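Long-range contacts in IPT/TIG domain-containing protein BACOVA_02650 (Bacteroides ovatus, PDB 5E7H), which binds polysaccharide at the cell surface and probably captures xyloglucan before its transport into the periplasm for degradation: residues Ser10-Val15 against Glu81-Leu86; Glu37-Pro41 against Phe56-Ala61; Thr128-Tyr134 against Thr239-Gln245; Val176-Cys182 against His233-Thr239. All coordinates share one frame; numbering follows the deposited sequence.

Contact 1: Ser10-Val15 against Glu81-Leu86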
loop_
_atom_site.group_PDB
_atom_site.type_symbol
_atom_site.label_atom_id
_atom_site.label_comp_id
_atom_site.label_asym_id
_atom_site.label_seq_id
_atom_site.Cartn_x
_atom_site.Cartn_y
_atom_site.Cartn_z
ATOM N N SER A 10 -0.932 0.380 8.041
ATOM C CA SER A 10 -0.520 -0.313 6.827
ATOM C C SER A 10 -0.072 -1.730 7.145
ATOM O O SER A 10 0.379 -1.986 8.261
ATOM C CB SER A 10 0.609 0.441 6.140
ATOM O OG SER A 10 1.082 -0.278 5.020
ATOM N N THR A 11 -0.220 -2.631 6.181
ATOM C CA THR A 11 0.361 -3.975 6.291
ATOM C C THR A 11 1.826 -4.000 5.845
ATOM O O THR A 11 2.516 -4.980 6.071
ATOM C CB THR A 11 -0.429 -5.005 5.460
ATOM O OG1 THR A 11 -0.380 -4.650 4.081
ATOM C CG2 THR A 11 -1.887 -5.091 5.906
ATOM N N MET A 12 2.320 -2.937 5.206
ATOM C CA MET A 12 3.707 -2.935 4.737
ATOM C C MET A 12 4.249 -1.513 4.757
ATOM O O MET A 12 4.641 -0.964 3.727
ATOM C CB MET A 12 3.824 -3.560 3.347
ATOM C CG MET A 12 5.265 -3.951 3.010
ATOM S SD MET A 12 5.403 -5.005 1.542
ATOM C CE MET A 12 4.915 -6.552 2.251
ATOM N N PRO A 13 4.285 -0.926 5.951
ATOM C CA PRO A 13 4.816 0.437 6.068
ATOM C C PRO A 13 6.274 0.487 5.679
ATOM O O PRO A 13 7.051 -0.415 5.986
ATOM C CB PRO A 13 4.607 0.777 7.541
ATOM C CG PRO A 13 4.483 -0.530 8.240
ATOM C CD PRO A 13 3.877 -1.480 7.249
ATOM N N VAL A 14 6.647 1.573 5.007
ATOM C CA VAL A 14 8.040 1.798 4.637
ATOM C C VAL A 14 8.933 1.913 5.873
ATOM O O VAL A 14 8.570 2.545 6.885
ATOM C CB VAL A 14 8.141 3.079 3.755
ATOM C CG1 VAL A 14 9.603 3.440 3.445
ATOM C CG2 VAL A 14 7.366 2.886 2.468
ATOM N N VAL A 15 10.122 1.311 5.817
ATOM C CA VAL A 15 11.069 1.443 6.904
ATOM C C VAL A 15 11.442 2.924 7.101
ATOM O O VAL A 15 11.794 3.621 6.145
ATOM C CB VAL A 15 12.347 0.625 6.657
ATOM C CG1 VAL A 15 13.330 0.795 7.755
ATOM C CG2 VAL A 15 11.989 -0.863 6.487
ATOM N N GLU A 81 -4.638 -8.806 10.916
ATOM C CA GLU A 81 -4.007 -8.758 9.606
ATOM C C GLU A 81 -2.597 -9.308 9.640
ATOM O O GLU A 81 -1.872 -9.078 10.599
ATOM C CB GLU A 81 -3.907 -7.309 9.082
ATOM C CG GLU A 81 -5.182 -6.576 8.844
ATOM C CD GLU A 81 -4.914 -5.184 8.295
ATOM O OE1 GLU A 81 -3.924 -4.543 8.728
ATOM O OE2 GLU A 81 -5.676 -4.739 7.422
ATOM N N ILE A 82 -2.179 -9.957 8.560
ATOM C CA ILE A 82 -0.785 -10.336 8.422
ATOM C C ILE A 82 0.029 -9.091 8.098
ATOM O O ILE A 82 -0.244 -8.388 7.116
ATOM C CB ILE A 82 -0.596 -11.414 7.347
ATOM C CG1 ILE A 82 -1.277 -12.694 7.841
ATOM C CG2 ILE A 82 0.865 -11.652 7.067
ATOM C CD1 ILE A 82 -1.212 -13.865 6.869
ATOM N N PHE A 83 1.006 -8.816 8.961
ATOM C CA PHE A 83 1.950 -7.702 8.819
ATOM C C PHE A 83 3.154 -8.116 7.970
ATOM O O PHE A 83 3.703 -9.200 8.154
ATOM C CB PHE A 83 2.410 -7.234 10.215
ATOM C CG PHE A 83 3.122 -5.901 10.201
ATOM C CD1 PHE A 83 2.436 -4.745 9.884
ATOM C CD2 PHE A 83 4.471 -5.827 10.515
ATOM C CE1 PHE A 83 3.098 -3.515 9.856
ATOM C CE2 PHE A 83 5.136 -4.606 10.507
ATOM C CZ PHE A 83 4.447 -3.461 10.173
ATOM N N TYR A 84 3.529 -7.253 7.017
ATOM C CA TYR A 84 4.598 -7.508 6.040
ATOM C C TYR A 84 4.331 -8.819 5.286
ATOM O O TYR A 84 5.109 -9.781 5.342
ATOM C CB TYR A 84 6.000 -7.470 6.687
ATOM C CG TYR A 84 6.708 -6.148 6.390
ATOM C CD1 TYR A 84 7.791 -6.097 5.517
ATOM C CD2 TYR A 84 6.255 -4.946 6.930
ATOM C CE1 TYR A 84 8.416 -4.890 5.222
ATOM C CE2 TYR A 84 6.888 -3.749 6.652
ATOM C CZ TYR A 84 7.955 -3.732 5.792
ATOM O OH TYR A 84 8.574 -2.532 5.475
ATOM N N PRO A 85 3.194 -8.847 4.569
ATOM C CA PRO A 85 2.829 -10.024 3.771
ATOM C C PRO A 85 3.672 -10.086 2.503
ATOM O O PRO A 85 3.199 -9.839 1.389
ATOM C CB PRO A 85 1.352 -9.790 3.465
ATOM C CG PRO A 85 1.230 -8.340 3.373
ATOM C CD PRO A 85 2.152 -7.810 4.479
ATOM N N LEU A 86 4.947 -10.404 2.686
ATOM C CA LEU A 86 5.915 -10.384 1.589
ATOM C C LEU A 86 5.494 -11.289 0.429
ATOM O O LEU A 86 5.742 -10.958 -0.737
ATOM C CB LEU A 86 7.296 -10.784 2.120
ATOM C CG LEU A 86 7.859 -9.723 3.065
ATOM C CD1 LEU A 86 8.930 -10.387 3.940
ATOM C CD2 LEU A 86 8.419 -8.519 2.311
HETATM O O HOH W 1 -1.104 -4.401 9.463
#
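An ST turn at S10, which hands the M12 N-H to S10 OG, meets an inverse gamma turn centred on P85, and M12 crosses Y84 at the join between the IPT/TIG domain and the xyloglucan-binding domain. M12 CG sits squarely over one face of the phenol, 3.8 Å from the ring centroid of Y84 and 9° off the normal, a CH-pi contact. With CG anti to the backbone N (chi1 -163°), the thioether runs on above the same ring as a more distant Met-aromatic contact. The chain then bends at chi3, bringing M12 CE to 3.8 Å from P85 CD and 4.0 Å from L86 CD2.

Two hydrogen bonds join the segments: Y84 N gives to T11 O at 2.7 Å, and at the far end of the ring Y84 OH gives to P13 O at 2.7 Å, tilted from the carbonyl plane. Next to it, P13 CD presses on F83 CE1 at 3.4 Å. A water donates to both S10 O and E81 OE1, the latter at 2.9 Å.

Further partners come from the xyloglucan-binding domain: E165 bonds to S10 OG, Q163 to T11 OG1, and N119 ND2 to Y84 OH. N119 is also a ligand of a sodium ion, making Y84 a second-shell residue. Its hydroxyl is therefore used both as donor and as acceptor, which should restrain the phenol and the N119 amide together.

Contact 2: Glu37-Pro41 against Phe56-Ala61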
loop_
_atom_site.group_PDB
_atom_site.type_symbol
_atom_site.label_atom_id
_atom_site.label_comp_id
_atom_site.label_asym_id
_atom_site.label_seq_id
_atom_site.Cartn_x
_atom_site.Cartn_y
_atom_site.Cartn_z
ATOM N N GLU A 37 10.285 -10.941 15.449
ATOM C CA GLU A 37 11.671 -10.709 15.037
ATOM C C GLU A 37 12.373 -9.642 15.859
ATOM O O GLU A 37 13.550 -9.786 16.170
ATOM C CB GLU A 37 11.716 -10.317 13.568
ATOM C CG GLU A 37 11.289 -11.464 12.683
ATOM C CD GLU A 37 11.434 -11.186 11.206
ATOM O OE1 GLU A 37 12.228 -10.294 10.819
ATOM O OE2 GLU A 37 10.738 -11.874 10.429
ATOM N N PHE A 38 11.662 -8.572 16.188
ATOM C CA PHE A 38 12.244 -7.508 17.012
ATOM C C PHE A 38 11.163 -6.727 17.744
ATOM O O PHE A 38 10.012 -6.721 17.321
ATOM C CB PHE A 38 13.092 -6.563 16.146
ATOM C CG PHE A 38 12.335 -5.911 15.011
ATOM C CD1 PHE A 38 12.254 -6.510 13.743
ATOM C CD2 PHE A 38 11.692 -4.691 15.188
ATOM C CE1 PHE A 38 11.560 -5.916 12.717
ATOM C CE2 PHE A 38 10.999 -4.101 14.161
ATOM C CZ PHE A 38 10.926 -4.705 12.916
ATOM N N ASP A 39 11.560 -6.045 18.822
ATOM C CA ASP A 39 10.659 -5.216 19.626
ATOM C C ASP A 39 10.890 -3.745 19.316
ATOM O O ASP A 39 12.001 -3.341 18.961
ATOM C CB ASP A 39 10.866 -5.448 21.134
ATOM C CG ASP A 39 10.515 -6.846 21.576
ATOM O OD1 ASP A 39 9.648 -7.480 20.952
ATOM O OD2 ASP A 39 11.095 -7.307 22.582
ATOM N N ILE A 40 9.843 -2.945 19.469
ATOM C CA ILE A 40 9.969 -1.496 19.437
ATOM C C ILE A 40 10.334 -1.036 20.847
ATOM O O ILE A 40 9.627 -1.370 21.790
ATOM C CB ILE A 40 8.656 -0.814 18.992
ATOM C CG1 ILE A 40 8.146 -1.399 17.663
ATOM C CG2 ILE A 40 8.831 0.710 18.912
ATOM C CD1 ILE A 40 9.042 -1.194 16.475
ATOM N N PRO A 41 11.443 -0.291 21.001
ATOM C CA PRO A 41 11.789 0.264 22.318
ATOM C C PRO A 41 10.607 1.008 22.936
ATOM O O PRO A 41 10.043 1.862 22.256
ATOM C CB PRO A 41 12.935 1.231 22.002
ATOM C CG PRO A 41 13.529 0.721 20.742
ATOM C CD PRO A 41 12.384 0.143 19.956
ATOM N N PHE A 56 4.694 4.559 16.290
ATOM C CA PHE A 56 6.140 4.413 16.374
ATOM C C PHE A 56 6.683 4.371 14.967
ATOM O O PHE A 56 5.962 4.030 14.024
ATOM C CB PHE A 56 6.532 3.140 17.114
ATOM C CG PHE A 56 5.920 1.906 16.523
ATOM C CD1 PHE A 56 6.543 1.227 15.493
ATOM C CD2 PHE A 56 4.708 1.432 17.012
ATOM C CE1 PHE A 56 5.954 0.095 14.940
ATOM C CE2 PHE A 56 4.121 0.306 16.461
ATOM C CZ PHE A 56 4.744 -0.357 15.438
ATOM N N VAL A 57 7.962 4.692 14.835
ATOM C CA VAL A 57 8.651 4.574 13.573
ATOM C C VAL A 57 9.149 3.139 13.381
ATOM O O VAL A 57 9.732 2.578 14.320
ATOM C CB VAL A 57 9.820 5.551 13.541
ATOM C CG1 VAL A 57 10.625 5.377 12.274
ATOM C CG2 VAL A 57 9.307 6.990 13.652
ATOM N N LEU A 58 8.919 2.554 12.202
ATOM C CA LEU A 58 9.388 1.199 11.905
ATOM C C LEU A 58 10.924 1.251 11.711
ATOM O O LEU A 58 11.389 1.872 10.758
ATOM C CB LEU A 58 8.687 0.628 10.669
ATOM C CG LEU A 58 9.035 -0.831 10.357
ATOM C CD1 LEU A 58 8.463 -1.762 11.401
ATOM C CD2 LEU A 58 8.538 -1.203 8.981
ATOM N N PRO A 59 11.705 0.611 12.596
ATOM C CA PRO A 59 13.159 0.807 12.519
ATOM C C PRO A 59 13.886 -0.059 11.486
ATOM O O PRO A 59 15.012 0.270 11.092
ATOM C CB PRO A 59 13.623 0.459 13.925
ATOM C CG PRO A 59 12.633 -0.507 14.436
ATOM C CD PRO A 59 11.316 -0.116 13.819
ATOM N N GLN A 60 13.254 -1.144 11.057
ATOM C CA GLN A 60 13.852 -2.078 10.111
ATOM C C GLN A 60 12.724 -2.930 9.539
ATOM O O GLN A 60 11.646 -2.979 10.128
ATOM C CB GLN A 60 14.897 -2.964 10.776
ATOM C CG GLN A 60 14.313 -3.832 11.886
ATOM C CD GLN A 60 15.351 -4.553 12.724
ATOM O OE1 GLN A 60 15.716 -4.097 13.805
ATOM N NE2 GLN A 60 15.801 -5.704 12.244
ATOM N N ALA A 61 12.966 -3.569 8.398
ATOM C CA ALA A 61 11.965 -4.446 7.778
ATOM C C ALA A 61 11.999 -5.836 8.397
ATOM O O ALA A 61 13.060 -6.437 8.509
ATOM C CB ALA A 61 12.197 -4.551 6.298
HETATM O O HOH W 2 14.242 -7.627 10.632
#
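F38 carries the Q60 side chain over one face of its ring, with Q60 CG 3.7 Å from the ring centroid of F38 and the amide stacked beyond it, its plane only 12° from that of the ring. The two side chains slide past each other in opposite directions. At the ring edge, near its plane, L58 CD1 comes to 4.1 Å from F38 CZ, while P59 CG approaches F38 CE2 obliquely. The second ring, F56, has I40 CG1 over one face, 3.9 Å from its centroid and offset toward the rim. I40 CD1 reaches F56 CD1 at 3.6 Å and P59 CD at 3.7 Å, bridging ring and proline.

A water accepts from Q60 NE2 at 3.0 Å and donates to A61 O. E37 and F38 form a classic beta bulge opposite I34. F38 CG lies between the backbone N and the carbonyl carbon (chi1 58°), which brings the ring against residues 58-61. With an alanine here the surface under the Q60 amide would be gone, and the amide, left with its water, would probably be less restrained.

Strands 38-40 and 53-57 belong to the two different sheets of the IPT/TIG immunoglobulin-like sandwich, and no hydrogen bond joins these segments directly. The contact therefore rests on dispersion and CH-pi packing, and Q60 O, buried 3.4 Å from F38 CZ, has no polar partner in the model.

Contact 3: Thr128-Tyr134 against Thr239-Gln245. With ACT (acetate ion), chain H.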
loop_
_atom_site.group_PDB
_atom_site.type_symbol
_atom_site.label_atom_id
_atom_site.label_comp_id
_atom_site.label_asym_id
_atom_site.label_seq_id
_atom_site.Cartn_x
_atom_site.Cartn_y
_atom_site.Cartn_z
ATOM N N THR A 128 4.648 18.057 -14.703
ATOM C CA THR A 128 3.584 18.962 -15.095
ATOM C C THR A 128 2.786 18.366 -16.252
ATOM O O THR A 128 3.377 17.858 -17.209
ATOM C CB THR A 128 4.146 20.308 -15.502
ATOM O OG1 THR A 128 5.044 20.782 -14.492
ATOM C CG2 THR A 128 3.041 21.294 -15.647
ATOM N N VAL A 129 1.459 18.432 -16.146
ATOM C CA VAL A 129 0.566 17.910 -17.185
ATOM C C VAL A 129 -0.429 18.986 -17.609
ATOM O O VAL A 129 -0.974 19.706 -16.782
ATOM C CB VAL A 129 -0.169 16.613 -16.704
ATOM C CG1 VAL A 129 -0.961 16.835 -15.422
ATOM C CG2 VAL A 129 -1.069 16.037 -17.824
ATOM N N SER A 130 -0.630 19.113 -18.914
ATOM C CA SER A 130 -1.567 20.106 -19.429
ATOM C C SER A 130 -3.003 19.794 -19.015
ATOM O O SER A 130 -3.308 18.688 -18.571
ATOM C CB SER A 130 -1.502 20.181 -20.961
ATOM O OG SER A 130 -2.251 19.113 -21.519
ATOM N N ALA A 131 -3.891 20.771 -19.182
ATOM C CA ALA A 131 -5.322 20.537 -19.055
ATOM C C ALA A 131 -5.773 19.464 -20.048
ATOM O O ALA A 131 -5.125 19.263 -21.076
ATOM C CB ALA A 131 -6.112 21.847 -19.304
ATOM N N SER A 132 -6.898 18.812 -19.737
ATOM C CA SER A 132 -7.579 17.852 -20.629
ATOM C C SER A 132 -6.595 17.015 -21.441
ATOM O O SER A 132 -6.569 17.068 -22.670
ATOM C CB SER A 132 -8.556 18.591 -21.549
ATOM O OG SER A 132 -9.487 19.340 -20.782
ATOM N N ASN A 133 -5.794 16.233 -20.719
ATOM C CA ASN A 133 -4.736 15.432 -21.302
ATOM C C ASN A 133 -5.038 13.984 -21.031
ATOM O O ASN A 133 -5.111 13.584 -19.878
ATOM C CB ASN A 133 -3.374 15.814 -20.706
ATOM C CG ASN A 133 -2.220 15.226 -21.488
ATOM O OD1 ASN A 133 -2.197 14.030 -21.766
ATOM N ND2 ASN A 133 -1.279 16.063 -21.883
ATOM N N TYR A 134 -5.218 13.201 -22.084
ATOM C CA TYR A 134 -5.700 11.836 -21.905
ATOM C C TYR A 134 -4.624 10.775 -22.162
ATOM O O TYR A 134 -4.915 9.579 -22.236
ATOM C CB TYR A 134 -6.914 11.623 -22.798
ATOM C CG TYR A 134 -7.992 12.644 -22.519
ATOM C CD1 TYR A 134 -8.722 12.601 -21.337
ATOM C CD2 TYR A 134 -8.243 13.668 -23.405
ATOM C CE1 TYR A 134 -9.692 13.552 -21.061
ATOM C CE2 TYR A 134 -9.218 14.621 -23.145
ATOM C CZ TYR A 134 -9.933 14.558 -21.965
ATOM O OH TYR A 134 -10.898 15.499 -21.697
ATOM N N THR A 239 -3.585 10.616 -16.068
ATOM C CA THR A 239 -4.118 11.562 -17.046
ATOM C C THR A 239 -4.611 12.793 -16.298
ATOM O O THR A 239 -4.622 12.816 -15.055
ATOM C CB THR A 239 -5.275 10.978 -17.860
ATOM O OG1 THR A 239 -6.308 10.524 -16.974
ATOM C CG2 THR A 239 -4.804 9.837 -18.742
ATOM N N ASN A 240 -5.035 13.801 -17.052
ATOM C CA ASN A 240 -5.607 14.986 -16.447
ATOM C C ASN A 240 -6.857 15.463 -17.166
ATOM O O ASN A 240 -6.793 16.344 -18.051
ATOM C CB ASN A 240 -4.589 16.126 -16.407
ATOM C CG ASN A 240 -5.142 17.342 -15.720
ATOM O OD1 ASN A 240 -6.146 17.251 -15.010
ATOM N ND2 ASN A 240 -4.508 18.492 -15.928
ATOM N N PRO A 241 -8.011 14.914 -16.778
ATOM C CA PRO A 241 -9.266 15.371 -17.378
ATOM C C PRO A 241 -9.698 16.758 -16.894
ATOM O O PRO A 241 -10.714 17.270 -17.370
ATOM C CB PRO A 241 -10.274 14.281 -16.962
ATOM C CG PRO A 241 -9.695 13.608 -15.793
ATOM C CD PRO A 241 -8.192 13.748 -15.888
ATOM N N GLY A 242 -8.919 17.364 -16.000
ATOM C CA GLY A 242 -9.217 18.685 -15.457
ATOM C C GLY A 242 -9.011 19.819 -16.446
ATOM O O GLY A 242 -8.324 19.664 -17.448
ATOM N N SER A 243 -9.615 20.966 -16.155
ATOM C CA SER A 243 -9.575 22.107 -17.069
ATOM C C SER A 243 -8.308 22.955 -16.935
ATOM O O SER A 243 -8.117 23.906 -17.704
ATOM C CB SER A 243 -10.797 22.991 -16.844
ATOM O OG SER A 243 -10.814 23.480 -15.518
ATOM N N SER A 244 -7.461 22.624 -15.967
ATOM C CA SER A 244 -6.209 23.334 -15.733
ATOM C C SER A 244 -5.009 22.415 -15.725
ATOM O O SER A 244 -5.059 21.261 -15.274
ATOM C CB SER A 244 -6.251 24.082 -14.398
ATOM O OG SER A 244 -4.976 24.630 -14.066
ATOM N N GLN A 245 -3.907 22.967 -16.195
ATOM C CA GLN A 245 -2.590 22.389 -15.989
ATOM C C GLN A 245 -2.394 22.100 -14.502
ATOM O O GLN A 245 -2.941 22.800 -13.654
ATOM C CB GLN A 245 -1.524 23.362 -16.507
ATOM C CG GLN A 245 -0.089 22.897 -16.391
ATOM C CD GLN A 245 0.922 23.957 -16.845
ATOM O OE1 GLN A 245 2.107 23.833 -16.545
ATOM N NE2 GLN A 245 0.468 24.998 -17.539
HETATM C C ACT H . 8.116 17.264 -16.049
HETATM O O ACT H . 8.995 16.938 -15.208
HETATM O OXT ACT H . 7.432 18.307 -15.875
HETATM C CH3 ACT H . 7.876 16.398 -17.261
#
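N240 turns its carboxamide across the 128-134 segment, in a corner built from an Asx turn and a G1 beta bulge. With CG anti to the backbone N (chi1 -177°), the amide reaches the S130 carbonyl. N240 ND2 gives to S130 O at 2.9 Å, the donor standing above that carbonyl's plane, and also to S244 O, which lies in the plane of the N240 amide. N240 OD1 accepts from G242 N at 2.9 Å, closing the Asx turn. V129 crosses N240 obliquely, V129 CG2 lying 3.8 Å from N240 CB.

Were N240 replaced, a lysine in its place would probably leave G242 N without its turn-closing acceptor and the S130 and S244 carbonyls without the amide donor they share, freeing the 241-244 loop to shift.

The backbones meet at N133 and N240, an antiparallel hydrogen-bonded pair: N240 N to N133 O is 2.8 Å at a nearly straight 171°, while N133 N returns a bond to N240 O. S132 and N133 together face N240 in the bulge, and S132 N bonds instead to G242 O at 2.8 Å. Beyond the pair, T239 CG2 lies against Y134 O at 3.5 Å, and the Y134 ring approaches P241 obliquely.

The contact lies at the surface, where the 133-142 and 233-240 strands of the xyloglucan-binding domain's beta-sandwich meet loops. At its edge, T128 N donates to OXT of an acetate, probably from the crystallisation liquor, at 3.0 Å.

Contact 4: Val176-Cys182 against His233-Thr239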
loop_
_atom_site.group_PDB
_atom_site.type_symbol
_atom_site.label_atom_id
_atom_site.label_comp_id
_atom_site.label_asym_id
_atom_site.label_seq_id
_atom_site.Cartn_x
_atom_site.Cartn_y
_atom_site.Cartn_z
ATOM N N VAL A 176 -5.895 12.188 -12.444
ATOM C CA VAL A 176 -6.408 10.926 -11.892
ATOM C C VAL A 176 -5.597 9.752 -12.403
ATOM O O VAL A 176 -4.865 9.876 -13.386
ATOM C CB VAL A 176 -7.888 10.683 -12.262
ATOM C CG1 VAL A 176 -8.786 11.751 -11.680
ATOM C CG2 VAL A 176 -8.062 10.577 -13.793
ATOM N N PHE A 177 -5.768 8.604 -11.751
ATOM C CA PHE A 177 -5.067 7.385 -12.107
ATOM C C PHE A 177 -6.016 6.298 -12.569
ATOM O O PHE A 177 -7.153 6.189 -12.094
ATOM C CB PHE A 177 -4.246 6.870 -10.922
ATOM C CG PHE A 177 -3.109 7.768 -10.555
ATOM C CD1 PHE A 177 -1.860 7.613 -11.147
ATOM C CD2 PHE A 177 -3.287 8.810 -9.659
ATOM C CE1 PHE A 177 -0.808 8.467 -10.842
ATOM C CE2 PHE A 177 -2.226 9.661 -9.343
ATOM C CZ PHE A 177 -0.992 9.489 -9.944
ATOM N N GLN A 178 -5.523 5.514 -13.517
ATOM C CA GLN A 178 -6.151 4.266 -13.948
ATOM C C GLN A 178 -5.254 3.119 -13.516
ATOM O O GLN A 178 -4.043 3.175 -13.701
ATOM C CB GLN A 178 -6.351 4.253 -15.473
ATOM C CG GLN A 178 -6.861 2.918 -16.014
ATOM C CD GLN A 178 -6.897 2.844 -17.504
ATOM O OE1 GLN A 178 -6.368 3.694 -18.226
ATOM N NE2 GLN A 178 -7.534 1.800 -17.983
ATOM N N ILE A 179 -5.841 2.073 -12.938
ATOM C CA ILE A 179 -5.116 0.827 -12.667
ATOM C C ILE A 179 -5.825 -0.291 -13.443
ATOM O O ILE A 179 -7.043 -0.494 -13.297
ATOM C CB ILE A 179 -5.063 0.491 -11.172
ATOM C CG1 ILE A 179 -4.374 1.629 -10.400
ATOM C CG2 ILE A 179 -4.322 -0.829 -10.969
ATOM C CD1 ILE A 179 -4.319 1.431 -8.860
ATOM N N ALA A 180 -5.067 -0.983 -14.289
ATOM C CA ALA A 180 -5.608 -2.037 -15.148
ATOM C C ALA A 180 -4.768 -3.290 -14.965
ATOM O O ALA A 180 -3.573 -3.203 -14.686
ATOM C CB ALA A 180 -5.606 -1.613 -16.590
ATOM N N MET A 181 -5.394 -4.454 -15.123
ATOM C CA MET A 181 -4.689 -5.727 -15.103
ATOM C C MET A 181 -5.100 -6.598 -16.293
ATOM O O MET A 181 -6.247 -6.558 -16.753
ATOM C CB MET A 181 -4.969 -6.473 -13.806
ATOM C CG MET A 181 -4.360 -5.847 -12.578
ATOM S SD MET A 181 -4.890 -6.753 -11.122
ATOM C CE MET A 181 -4.025 -5.824 -9.875
ATOM N N CYS A 182 -4.151 -7.396 -16.767
ATOM C CA CYS A 182 -4.375 -8.408 -17.816
ATOM C C CYS A 182 -4.917 -7.839 -19.123
ATOM O O CYS A 182 -5.605 -8.530 -19.886
ATOM C CB CYS A 182 -5.325 -9.491 -17.330
ATOM S SG CYS A 182 -4.794 -10.294 -15.811
ATOM N N HIS A 233 0.183 -8.490 -17.228
ATOM C CA HIS A 233 0.051 -7.032 -17.240
ATOM C C HIS A 233 -0.558 -6.450 -15.978
ATOM O O HIS A 233 -1.627 -6.855 -15.541
ATOM C CB HIS A 233 -0.802 -6.610 -18.433
ATOM C CG HIS A 233 -1.211 -5.174 -18.419
ATOM N ND1 HIS A 233 -2.530 -4.776 -18.400
ATOM C CD2 HIS A 233 -0.475 -4.038 -18.464
ATOM C CE1 HIS A 233 -2.589 -3.458 -18.429
ATOM N NE2 HIS A 233 -1.355 -2.985 -18.462
ATOM N N ILE A 234 0.130 -5.452 -15.422
ATOM C CA ILE A 234 -0.491 -4.482 -14.522
ATOM C C ILE A 234 -0.013 -3.130 -15.019
ATOM O O ILE A 234 1.170 -2.956 -15.309
ATOM C CB ILE A 234 -0.147 -4.724 -13.027
ATOM C CG1 ILE A 234 -0.805 -3.668 -12.149
ATOM C CG2 ILE A 234 1.370 -4.753 -12.808
ATOM C CD1 ILE A 234 -0.681 -3.942 -10.659
ATOM N N GLY A 235 -0.939 -2.178 -15.100
ATOM C CA GLY A 235 -0.626 -0.856 -15.631
ATOM C C GLY A 235 -1.165 0.217 -14.716
ATOM O O GLY A 235 -2.267 0.100 -14.184
ATOM N N VAL A 236 -0.362 1.256 -14.514
ATOM C CA VAL A 236 -0.741 2.441 -13.746
ATOM C C VAL A 236 -0.598 3.640 -14.686
ATOM O O VAL A 236 0.483 3.906 -15.213
ATOM C CB VAL A 236 0.131 2.613 -12.490
ATOM C CG1 VAL A 236 -0.201 3.903 -11.744
ATOM C CG2 VAL A 236 -0.017 1.393 -11.563
ATOM N N TYR A 237 -1.694 4.348 -14.926
ATOM C CA TYR A 237 -1.719 5.390 -15.959
ATOM C C TYR A 237 -2.258 6.683 -15.378
ATOM O O TYR A 237 -3.336 6.695 -14.794
ATOM C CB TYR A 237 -2.592 4.990 -17.152
ATOM C CG TYR A 237 -2.318 3.627 -17.735
ATOM C CD1 TYR A 237 -2.835 2.483 -17.129
ATOM C CD2 TYR A 237 -1.574 3.480 -18.897
ATOM C CE1 TYR A 237 -2.609 1.248 -17.655
ATOM C CE2 TYR A 237 -1.330 2.236 -19.429
ATOM C CZ TYR A 237 -1.860 1.122 -18.803
ATOM O OH TYR A 237 -1.624 -0.132 -19.325
ATOM N N ALA A 238 -1.534 7.779 -15.579
ATOM C CA ALA A 238 -1.982 9.079 -15.085
ATOM C C ALA A 238 -2.452 9.947 -16.249
ATOM O O ALA A 238 -1.791 10.027 -17.280
ATOM C CB ALA A 238 -0.853 9.789 -14.322
ATOM N N THR A 239 -3.585 10.616 -16.068
ATOM C CA THR A 239 -4.118 11.562 -17.046
ATOM C C THR A 239 -4.611 12.793 -16.298
ATOM O O THR A 239 -4.622 12.816 -15.055
ATOM C CB THR A 239 -5.275 10.978 -17.860
ATOM O OG1 THR A 239 -6.308 10.524 -16.974
ATOM C CG2 THR A 239 -4.804 9.837 -18.742
#
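Strands 176-181 and 233-239 run antiparallel, with 160° between their directions and axes 4.6 Å apart, the pairs V176-T239, Q178-Y237 and A180-G235 each closed by two backbone hydrogen bonds. C182 N continues the series to H233 O at 2.9 Å. In the non-hydrogen-bonded pairs, M181 and I234 lie side by side and point the same way, M181 CE to I234 CD1 being 3.9 Å, and F177 CE1 meets A238 CB at 3.7 Å.

This face, bearing F177, I179, M181, I234, V236 and A238, looks into the beta-sandwich of the xyloglucan-binding domain: F177 meets F252 edge-to-face, V236 touches F255, and I179 packs on L162 and F164. The two strands are neighbours within a five-stranded antiparallel sheet.

On the other face Q178 crosses Y237 obliquely, amide and ring planes 41° apart, with Q178 OE1 3.9 Å from Y237 CD1. The Y237 phenol leans along its own strand over G235, where a beta carbon would fall only 2.4 Å from Y237 OH. That hydroxyl shares a hydrogen bond of 3.0 Å with H233 NE2. H233 CG is anti to the backbone N (chi1 170°), which lays the imidazole against A180, H233 CE1 4.0 Å from A180 CB. H233 ND1 is hydrogen-bonded to E183 N, so both ring nitrogens are engaged, which should restrain the rotation of the imidazole.

How the contacts relate
Contact 2 is nested within the chain loop closed by contact 1; both lie in the IPT/TIG domain range, their centres 12 Å apart, and they touch where P13 and Y84 meet L58. Contacts 3 and 4 follow later in the xyloglucan-binding domain, contact 4 nested inside the loop closed by contact 3. These two share T239 and strand 233-240, which pairs with 133-142 on one side and 176-181 on the other in a single sheet; their centres are 17 Å apart. Contacts 2 and 3 lie on opposite sides of the chain's centre, about 41 Å between centres. Contact 1, near the middle, joins the two domains of this two-domain carbohydrate-binding fragment.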